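Local coordinates for protein taurocyamine kinase (Schistosoma mansoni, PDB 4WOD) that reversibly transfers phosphate between ATP and taurocyamine with magnesium as cofactor, in a phosphagen kinase chain of two fused repeats, at residues 21-26 against 74-79; 365-370 against 412-417; 468-473 against 601-606. The protein carries 4 engineered substitutions. All coordinates share one frame; numbering follows the deposited sequence.

Contact 1 (21-26 against 74-79)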
loop_
_atom_site.group_PDB
_atom_site.type_symbol
_atom_site.label_atom_id
_atom_site.label_comp_id
_atom_site.label_asym_id
_atom_site.label_seq_id
_atom_site.Cartn_x
_atom_site.Cartn_y
_atom_site.Cartn_z
ATOM N N SER A 21 -7.549 0.293 -17.064
ATOM C CA SER A 21 -6.239 0.419 -17.704
ATOM C C SER A 21 -5.905 1.869 -17.995
ATOM O O SER A 21 -6.800 2.707 -18.052
ATOM C CB SER A 21 -6.202 -0.404 -18.996
ATOM O OG SER A 21 -7.298 -0.104 -19.858
ATOM N N LEU A 22 -4.624 2.175 -18.196
ATOM C CA LEU A 22 -4.266 3.492 -18.707
ATOM C C LEU A 22 -4.765 3.649 -20.141
ATOM O O LEU A 22 -4.955 4.768 -20.606
ATOM C CB LEU A 22 -2.764 3.725 -18.649
ATOM C CG LEU A 22 -2.156 3.748 -17.244
ATOM C CD1 LEU A 22 -0.630 3.808 -17.304
ATOM C CD2 LEU A 22 -2.714 4.930 -16.436
ATOM N N THR A 23 -4.959 2.533 -20.843
ATOM C CA THR A 23 -5.548 2.574 -22.192
ATOM C C THR A 23 -6.948 3.146 -22.142
ATOM O O THR A 23 -7.338 3.961 -22.970
ATOM C CB THR A 23 -5.612 1.177 -22.836
ATOM O OG1 THR A 23 -4.285 0.733 -23.125
ATOM C CG2 THR A 23 -6.417 1.215 -24.131
ATOM N N LYS A 24 -7.707 2.714 -21.153
ATOM C CA LYS A 24 -9.062 3.205 -20.967
ATOM C C LYS A 24 -9.013 4.701 -20.633
ATOM O O LYS A 24 -9.808 5.493 -21.136
ATOM C CB LYS A 24 -9.753 2.419 -19.859
ATOM C CG LYS A 24 -11.156 2.875 -19.526
ATOM C CD LYS A 24 -11.782 1.859 -18.610
ATOM C CE LYS A 24 -13.181 2.241 -18.201
ATOM N NZ LYS A 24 -13.920 1.048 -17.719
ATOM N N LYS A 25 -8.026 5.075 -19.827
ATOM C CA LYS A 25 -7.899 6.444 -19.344
ATOM C C LYS A 25 -7.628 7.421 -20.472
ATOM O O LYS A 25 -8.209 8.497 -20.512
ATOM C CB LYS A 25 -6.794 6.515 -18.295
ATOM C CG LYS A 25 -6.644 7.853 -17.613
ATOM C CD LYS A 25 -5.808 7.687 -16.352
ATOM C CE LYS A 25 -5.357 9.011 -15.779
ATOM N NZ LYS A 25 -4.446 8.756 -14.618
ATOM N N TYR A 26 -6.780 7.035 -21.419
ATOM C CA TYR A 26 -6.340 7.986 -22.425
ATOM C C TYR A 26 -6.914 7.753 -23.822
ATOM O O TYR A 26 -6.723 8.593 -24.711
ATOM C CB TYR A 26 -4.809 8.006 -22.465
ATOM C CG TYR A 26 -4.226 8.545 -21.173
ATOM C CD1 TYR A 26 -4.411 9.884 -20.803
ATOM C CD2 TYR A 26 -3.509 7.718 -20.310
ATOM C CE1 TYR A 26 -3.899 10.375 -19.612
ATOM C CE2 TYR A 26 -2.988 8.197 -19.129
ATOM C CZ TYR A 26 -3.184 9.532 -18.781
ATOM O OH TYR A 26 -2.665 10.004 -17.601
ATOM N N ARG A 74 1.415 9.430 -31.114
ATOM C CA ARG A 74 2.105 10.056 -29.983
ATOM C C ARG A 74 1.236 10.693 -28.889
ATOM O O ARG A 74 1.582 10.616 -27.717
ATOM C CB ARG A 74 3.061 11.118 -30.495
ATOM C CG ARG A 74 3.903 11.681 -29.380
ATOM C CD ARG A 74 5.310 11.920 -29.801
ATOM N NE ARG A 74 5.945 12.856 -28.890
ATOM C CZ ARG A 74 6.973 13.616 -29.234
ATOM N NH1 ARG A 74 7.467 13.530 -30.467
ATOM N NH2 ARG A 74 7.490 14.461 -28.358
ATOM N N ASP A 75 0.132 11.338 -29.260
ATOM C CA ASP A 75 -0.707 12.007 -28.259
ATOM C C ASP A 75 -1.227 10.997 -27.241
ATOM O O ASP A 75 -1.419 11.319 -26.065
ATOM C CB ASP A 75 -1.905 12.727 -28.900
ATOM C CG ASP A 75 -1.505 13.842 -29.842
ATOM O OD1 ASP A 75 -0.327 14.269 -29.851
ATOM O OD2 ASP A 75 -2.401 14.305 -30.574
ATOM N N PHE A 76 -1.474 9.778 -27.717
ATOM C CA PHE A 76 -1.957 8.685 -26.878
ATOM C C PHE A 76 -0.815 8.067 -26.073
ATOM O O PHE A 76 -0.881 7.984 -24.844
ATOM C CB PHE A 76 -2.651 7.622 -27.748
ATOM C CG PHE A 76 -2.958 6.329 -27.030
ATOM C CD1 PHE A 76 -4.005 6.251 -26.114
ATOM C CD2 PHE A 76 -2.216 5.173 -27.296
ATOM C CE1 PHE A 76 -4.293 5.049 -25.456
ATOM C CE2 PHE A 76 -2.499 3.955 -26.636
ATOM C CZ PHE A 76 -3.537 3.895 -25.718
ATOM N N PHE A 77 0.238 7.627 -26.760
ATOM C CA PHE A 77 1.314 6.906 -26.060
ATOM C C PHE A 77 2.110 7.782 -25.086
ATOM O O PHE A 77 2.546 7.284 -24.046
ATOM C CB PHE A 77 2.279 6.256 -27.063
ATOM C CG PHE A 77 1.797 4.931 -27.596
ATOM C CD1 PHE A 77 1.925 3.773 -26.835
ATOM C CD2 PHE A 77 1.206 4.843 -28.847
ATOM C CE1 PHE A 77 1.472 2.542 -27.317
ATOM C CE2 PHE A 77 0.758 3.612 -29.339
ATOM C CZ PHE A 77 0.890 2.456 -28.560
ATOM N N ASP A 78 2.326 9.058 -25.420
ATOM C CA ASP A 78 3.085 9.934 -24.518
ATOM C C ASP A 78 2.312 10.112 -23.214
ATOM O O ASP A 78 2.892 10.143 -22.126
ATOM C CB ASP A 78 3.375 11.289 -25.162
ATOM C CG ASP A 78 4.691 11.297 -25.914
ATOM O OD1 ASP A 78 5.303 10.211 -26.029
ATOM O OD2 ASP A 78 5.112 12.374 -26.395
ATOM N N ALA A 79 0.994 10.186 -23.335
ATOM C CA ALA A 79 0.146 10.294 -22.161
ATOM C C ALA A 79 0.255 9.032 -21.310
ATOM O O ALA A 79 0.442 9.116 -20.088
ATOM C CB ALA A 79 -1.296 10.556 -22.570
#
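Phe76, near the start of the helical run 74-79, turns the rim of its ring toward the backbone of the short helix 22-26. Its CG stands anti to the backbone N (chi1 169°), which carries the ring across to the other helix. There Phe76 CD1 lies 3.9 Å from Tyr26 O, and Phe76 CE1 is 4.1 Å from Thr23 O. Both carbonyl oxygens sit at the ring edge, near its plane, where they face the weakly positive C-H rim of the aromatic group. Phe76 CZ comes to 4.2 Å from Thr23 OG1, a van der Waals approach; the hydroxyl itself is hydrogen-bonded to Asn53, so a polar threonine can be buried here. Val50 and Pro62 touch both Phe76 and Thr23.

One turn further on, Ala79 lays its methyl over one face of the Tyr26 ring. Ala79 CB is 3.9 Å from the centroid of that ring and 19° off its normal, a CH-pi contact. So small a side chain also lets the backbone come close, with Ala79 O 3.7 Å from Tyr26 CE2. Lys25 CG lies over the opposite face of the ring, while Tyr26 OH and Lys25 NZ both bind Asp83. The two helical segments, crossing at 132° with axes 9.9 Å apart, form a helix-helix packing within the helical N-terminal domain of phosphagen kinases.

Contact 2 (365-370 against 412-417)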
loop_
_atom_site.group_PDB
_atom_site.type_symbol
_atom_site.label_atom_id
_atom_site.label_comp_id
_atom_site.label_asym_id
_atom_site.label_seq_id
_atom_site.Cartn_x
_atom_site.Cartn_y
_atom_site.Cartn_z
ATOM N N PRO A 365 6.043 -8.229 13.862
ATOM C CA PRO A 365 7.472 -7.945 14.031
ATOM C C PRO A 365 7.748 -6.452 13.801
ATOM O O PRO A 365 6.956 -5.786 13.138
ATOM C CB PRO A 365 8.132 -8.832 12.966
ATOM C CG PRO A 365 7.103 -8.992 11.925
ATOM C CD PRO A 365 5.766 -8.979 12.629
ATOM N N VAL A 366 8.828 -5.918 14.362
ATOM C CA VAL A 366 9.090 -4.502 14.228
ATOM C C VAL A 366 10.570 -4.261 13.974
ATOM O O VAL A 366 11.418 -5.017 14.457
ATOM C CB VAL A 366 8.622 -3.716 15.482
ATOM C CG1 VAL A 366 9.469 -4.087 16.715
ATOM C CG2 VAL A 366 8.606 -2.192 15.213
ATOM N N GLU A 367 10.868 -3.216 13.207
ATOM C CA GLU A 367 12.255 -2.799 12.971
ATOM C C GLU A 367 12.916 -2.384 14.298
ATOM O O GLU A 367 12.222 -1.989 15.254
ATOM C CB GLU A 367 12.296 -1.644 11.970
ATOM C CG GLU A 367 11.673 -1.937 10.588
ATOM C CD GLU A 367 10.191 -1.553 10.470
ATOM O OE1 GLU A 367 9.434 -1.697 11.454
ATOM O OE2 GLU A 367 9.783 -1.103 9.379
ATOM N N PRO A 368 14.256 -2.471 14.369
ATOM C CA PRO A 368 14.954 -1.957 15.553
ATOM C C PRO A 368 14.542 -0.521 15.901
ATOM O O PRO A 368 14.343 0.309 15.003
ATOM C CB PRO A 368 16.426 -2.017 15.138
ATOM C CG PRO A 368 16.490 -3.210 14.229
ATOM C CD PRO A 368 15.187 -3.114 13.423
ATOM N N LEU A 369 14.385 -0.259 17.194
ATOM C CA LEU A 369 14.045 1.071 17.684
ATOM C C LEU A 369 14.934 2.173 17.089
ATOM O O LEU A 369 14.438 3.217 16.672
ATOM C CB LEU A 369 14.132 1.100 19.204
ATOM C CG LEU A 369 13.896 2.451 19.871
ATOM C CD1 LEU A 369 12.532 3.058 19.435
ATOM C CD2 LEU A 369 13.985 2.292 21.379
ATOM N N THR A 370 16.242 1.947 17.039
ATOM C CA THR A 370 17.131 3.002 16.532
ATOM C C THR A 370 16.962 3.247 15.037
ATOM O O THR A 370 17.233 4.355 14.558
ATOM C CB THR A 370 18.607 2.694 16.808
ATOM O OG1 THR A 370 18.930 1.419 16.250
ATOM C CG2 THR A 370 18.869 2.685 18.308
ATOM N N MET A 412 5.475 1.163 19.040
ATOM C CA MET A 412 4.529 2.247 19.265
ATOM C C MET A 412 4.925 3.545 18.543
ATOM O O MET A 412 4.067 4.371 18.262
ATOM C CB MET A 412 4.321 2.477 20.776
ATOM C CG MET A 412 5.376 3.286 21.515
ATOM S SD MET A 412 4.872 3.595 23.260
ATOM C CE MET A 412 4.284 1.970 23.675
ATOM N N ILE A 413 6.191 3.706 18.176
ATOM C CA ILE A 413 6.556 4.885 17.385
ATOM C C ILE A 413 6.511 4.630 15.865
ATOM O O ILE A 413 6.638 5.572 15.076
ATOM C CB ILE A 413 7.973 5.419 17.748
ATOM C CG1 ILE A 413 9.050 4.439 17.275
ATOM C CG2 ILE A 413 8.081 5.737 19.257
ATOM C CD1 ILE A 413 10.420 5.083 17.114
ATOM N N ARG A 414 6.288 3.381 15.460
ATOM C CA ARG A 414 6.341 3.006 14.046
ATOM C C ARG A 414 5.401 3.844 13.170
ATOM O O ARG A 414 5.793 4.284 12.070
ATOM C CB ARG A 414 6.022 1.520 13.859
ATOM C CG ARG A 414 6.427 1.005 12.493
ATOM C CD ARG A 414 6.116 -0.486 12.277
ATOM N NE ARG A 414 6.760 -0.978 11.056
ATOM C CZ ARG A 414 6.233 -0.872 9.834
ATOM N NH1 ARG A 414 5.040 -0.305 9.660
ATOM N NH2 ARG A 414 6.900 -1.327 8.783
ATOM N N ASN A 415 4.174 4.077 13.636
ATOM C CA ASN A 415 3.247 4.859 12.809
ATOM C C ASN A 415 3.818 6.258 12.533
ATOM O O ASN A 415 3.686 6.789 11.425
ATOM C CB ASN A 415 1.852 4.983 13.449
ATOM C CG ASN A 415 1.865 5.751 14.753
ATOM O OD1 ASN A 415 2.524 5.363 15.699
ATOM N ND2 ASN A 415 1.181 6.877 14.783
ATOM N N GLY A 416 4.489 6.837 13.524
ATOM C CA GLY A 416 5.105 8.145 13.358
ATOM C C GLY A 416 6.359 8.101 12.505
ATOM O O GLY A 416 6.604 8.982 11.669
ATOM N N ALA A 417 7.169 7.075 12.720
ATOM C CA ALA A 417 8.372 6.888 11.913
ATOM C C ALA A 417 8.056 6.901 10.410
ATOM O O ALA A 417 8.763 7.539 9.619
ATOM C CB ALA A 417 9.051 5.603 12.300
#
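In the phosphagen kinase N-terminal domain of the second repeat, a side-on salt bridge between Glu367 and Arg414 ties the loop leading into helix 369-376 to helix 409-418. Arg414 grips the carboxylate with two nitrogens, one to each oxygen. The straighter bond runs from Arg414 NE to Glu367 OE1, 2.8 Å long with an N-H...O angle of 162°; it uses the syn lone pair of OE1 and lies close to the guanidinium plane. Arg414 NH2 reaches Glu367 OE2 at 3.0 Å, but this bond is more bent, at 137°, and tilted from the guanidinium plane. Carboxylate and guanidinium are nearly coplanar, their planes 27° apart. An arginine side chain extended from CG to NE spans the gap, whereas Glu367 bends at its second torsion to bring the carboxylate round to meet it.

Both charged groups are buried, and their other partners place the bridge at the junction of the two kinase repeats. Arg414 NH2 also binds Asn292 of the first repeat and NH1 binds Asp557 O; Glu367 OE2 accepts a further bond from Tyr418 OH, and the glutamate side chain rests on Leu348 and Leu352 of helix 331-355. With these bonds the buried charges are compensated, and both groups are probably held in their ionised form.

Apolar residues flank the bridge. Val366 CG2 lies 4.2 Å from Arg414 CD, so the branched valine meets the aliphatic stem of the arginine rather than its charge. Beyond it, Leu369 and Ile413 cross at about a right angle and touch through their methyl ends, Leu369 CD1 to Ile413 CD1 at 3.7 Å, while Leu372 packs against Ile413 from the following turn of helix 369-376.

Contact 3 (468-473 against 601-606)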
loop_
_atom_site.group_PDB
_atom_site.type_symbol
_atom_site.label_atom_id
_atom_site.label_comp_id
_atom_site.label_asym_id
_atom_site.label_seq_id
_atom_site.Cartn_x
_atom_site.Cartn_y
_atom_site.Cartn_z
ATOM N N LEU A 468 -29.788 14.726 34.176
ATOM C CA LEU A 468 -28.567 15.206 33.540
ATOM C C LEU A 468 -28.537 16.737 33.450
ATOM O O LEU A 468 -29.581 17.381 33.402
ATOM C CB LEU A 468 -28.433 14.585 32.148
ATOM C CG LEU A 468 -28.212 13.069 32.085
ATOM C CD1 LEU A 468 -28.554 12.557 30.707
ATOM C CD2 LEU A 468 -26.766 12.712 32.461
ATOM N N PRO A 469 -27.338 17.334 33.426
ATOM C CA PRO A 469 -27.281 18.799 33.350
ATOM C C PRO A 469 -27.277 19.311 31.913
ATOM O O PRO A 469 -26.661 20.339 31.626
ATOM C CB PRO A 469 -25.961 19.125 34.042
ATOM C CG PRO A 469 -25.088 17.964 33.672
ATOM C CD PRO A 469 -26.001 16.748 33.635
ATOM N N PHE A 470 -27.936 18.585 31.018
ATOM C CA PHE A 470 -28.110 19.033 29.643
ATOM C C PHE A 470 -29.315 18.298 29.080
ATOM O O PHE A 470 -29.706 17.258 29.601
ATOM C CB PHE A 470 -26.851 18.783 28.799
ATOM C CG PHE A 470 -26.221 17.423 29.016
ATOM C CD1 PHE A 470 -25.087 17.288 29.800
ATOM C CD2 PHE A 470 -26.759 16.290 28.432
ATOM C CE1 PHE A 470 -24.503 16.044 30.014
ATOM C CE2 PHE A 470 -26.173 15.036 28.634
ATOM C CZ PHE A 470 -25.044 14.919 29.427
ATOM N N GLY A 471 -29.918 18.842 28.036
ATOM C CA GLY A 471 -31.099 18.238 27.465
ATOM C C GLY A 471 -31.042 18.290 25.954
ATOM O O GLY A 471 -30.198 17.644 25.327
ATOM N N ASP A 472 -31.953 19.056 25.366
ATOM C CA ASP A 472 -31.977 19.267 23.930
ATOM C C ASP A 472 -31.390 20.636 23.602
ATOM O O ASP A 472 -32.003 21.678 23.858
ATOM C CB ASP A 472 -33.402 19.150 23.395
ATOM C CG ASP A 472 -33.459 19.109 21.880
ATOM O OD1 ASP A 472 -32.574 19.706 21.224
ATOM O OD2 ASP A 472 -34.396 18.470 21.344
ATOM N N LEU A 473 -30.207 20.625 23.009
ATOM C CA LEU A 473 -29.482 21.853 22.729
ATOM C C LEU A 473 -30.090 22.669 21.581
ATOM O O LEU A 473 -29.617 23.768 21.277
ATOM C CB LEU A 473 -28.026 21.529 22.404
ATOM C CG LEU A 473 -27.277 20.547 23.305
ATOM C CD1 LEU A 473 -25.828 20.383 22.839
ATOM C CD2 LEU A 473 -27.326 20.954 24.755
ATOM N N ALA A 601 -30.503 12.377 25.445
ATOM C CA ALA A 601 -30.971 11.072 24.983
ATOM C C ALA A 601 -29.852 10.252 24.314
ATOM O O ALA A 601 -29.819 9.030 24.438
ATOM C CB ALA A 601 -32.149 11.235 24.020
ATOM N N VAL A 602 -28.948 10.922 23.601
ATOM C CA VAL A 602 -27.810 10.231 22.998
ATOM C C VAL A 602 -26.890 9.708 24.106
ATOM O O VAL A 602 -26.421 8.560 24.083
ATOM C CB VAL A 602 -27.017 11.166 22.057
ATOM C CG1 VAL A 602 -25.857 10.408 21.396
ATOM C CG2 VAL A 602 -27.937 11.747 21.007
ATOM N N TYR A 603 -26.640 10.574 25.072
ATOM C CA TYR A 603 -25.745 10.266 26.193
ATOM C C TYR A 603 -26.291 9.113 27.027
ATOM O O TYR A 603 -25.568 8.178 27.348
ATOM C CB TYR A 603 -25.559 11.510 27.056
ATOM C CG TYR A 603 -24.605 11.337 28.205
ATOM C CD1 TYR A 603 -23.247 11.538 28.024
ATOM C CD2 TYR A 603 -25.058 10.968 29.467
ATOM C CE1 TYR A 603 -22.338 11.371 29.068
ATOM C CE2 TYR A 603 -24.152 10.809 30.541
ATOM C CZ TYR A 603 -22.789 11.013 30.323
ATOM O OH TYR A 603 -21.864 10.864 31.344
ATOM N N LYS A 604 -27.575 9.192 27.364
ATOM C CA LYS A 604 -28.232 8.147 28.128
ATOM C C LYS A 604 -28.098 6.785 27.423
ATOM O O LYS A 604 -27.680 5.813 28.042
ATOM C CB LYS A 604 -29.707 8.499 28.347
ATOM C CG LYS A 604 -30.449 7.542 29.297
ATOM C CD LYS A 604 -31.795 8.119 29.741
ATOM C CE LYS A 604 -32.586 7.119 30.581
ATOM N NZ LYS A 604 -32.947 5.936 29.761
ATOM N N ARG A 605 -28.426 6.734 26.130
ATOM C CA ARG A 605 -28.322 5.500 25.351
ATOM C C ARG A 605 -26.880 4.986 25.337
ATOM O O ARG A 605 -26.637 3.803 25.556
ATOM C CB ARG A 605 -28.821 5.719 23.912
ATOM C CG ARG A 605 -28.861 4.465 23.072
ATOM C CD ARG A 605 -29.642 4.692 21.775
ATOM N NE ARG A 605 -29.162 5.867 21.065
ATOM C CZ ARG A 605 -29.846 6.994 20.908
ATOM N NH1 ARG A 605 -31.081 7.101 21.377
ATOM N NH2 ARG A 605 -29.295 8.010 20.259
ATOM N N LEU A 606 -25.926 5.883 25.089
ATOM C CA LEU A 606 -24.521 5.491 25.182
ATOM C C LEU A 606 -24.174 4.857 26.536
ATOM O O LEU A 606 -23.622 3.756 26.562
ATOM C CB LEU A 606 -23.589 6.677 24.941
ATOM C CG LEU A 606 -22.119 6.226 25.016
ATOM C CD1 LEU A 606 -21.830 5.065 24.020
ATOM C CD2 LEU A 606 -21.175 7.383 24.765
#
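Tyr603 OH gives its hydrogen to Phe462 O, a bond that fixes the far end of the ring on which Leu468 and Phe470 pack. The tyrosine belongs to helix 599-614 of the C-terminal catalytic domain, whose core is an eight-stranded antiparallel sheet. Val602 and Leu606 of this helix press on strands 480-489 and 588-595 of the sheet, while Tyr603 turns instead to the loop 468-473 that leads toward strand 480-489. An amphipathic tyrosine suits this place: its hydroxyl finds a backbone acceptor and its ring offers a broad apolar face.

Phe470 meets that face with its edge. The pair is a T-shaped stack, with centroids 5.4 Å apart and planes at 83°. Phe470 CZ points at the inner rim of the tyrosine ring, 3.8 Å from Tyr603 CG, and Phe470 CE2 lies 3.9 Å from Tyr603 CB. The slightly positive C-H edge of a phenylalanine thus faces the electron-rich face of its neighbour. Phe470 CG sits between its backbone N and carbonyl carbon, a first torsion that directs the ring at the helix. Leu468 CB lies over one face of the phenylalanine ring, offset toward its rim. Ala699 of helix 695-715 also touches Phe470.

Just after Phe470, Gly471 takes phi/psi of -139° and -114°, a combination easier for a residue without a side chain, and its backbone is hydrogen-bonded to Ala600, joining loop and helix directly.

Leu468 completes the contact with its forked end, a shape that meets the tyrosine through both methyls: Leu468 CD2 is 3.8 Å from Tyr603 CE2, and Leu468 CD1 is 4.0 Å from Tyr603 CD2.

In the fold
The three contacts follow one another along the chain without touching. Contact 1 belongs to the first repeat, contacts 2 and 3 to the second. Centre to centre, contact 2 is about 40 Å from contact 1 and about 41 Å from contact 3, while contacts 1 and 3 are about 57 Å apart. Contact 1 lies close to the bound arginine: the side chain of Thr23 is about 7 Å from it and about 10 Å from that of Cys268, the predicted active-site cysteine. In the second repeat, Ile413 of contact 2 is about 12 Å, side chain to side chain, from the predicted active-site Cys631, and Tyr603 of contact 3 about 5 Å from Val485, predicted to bind ATP.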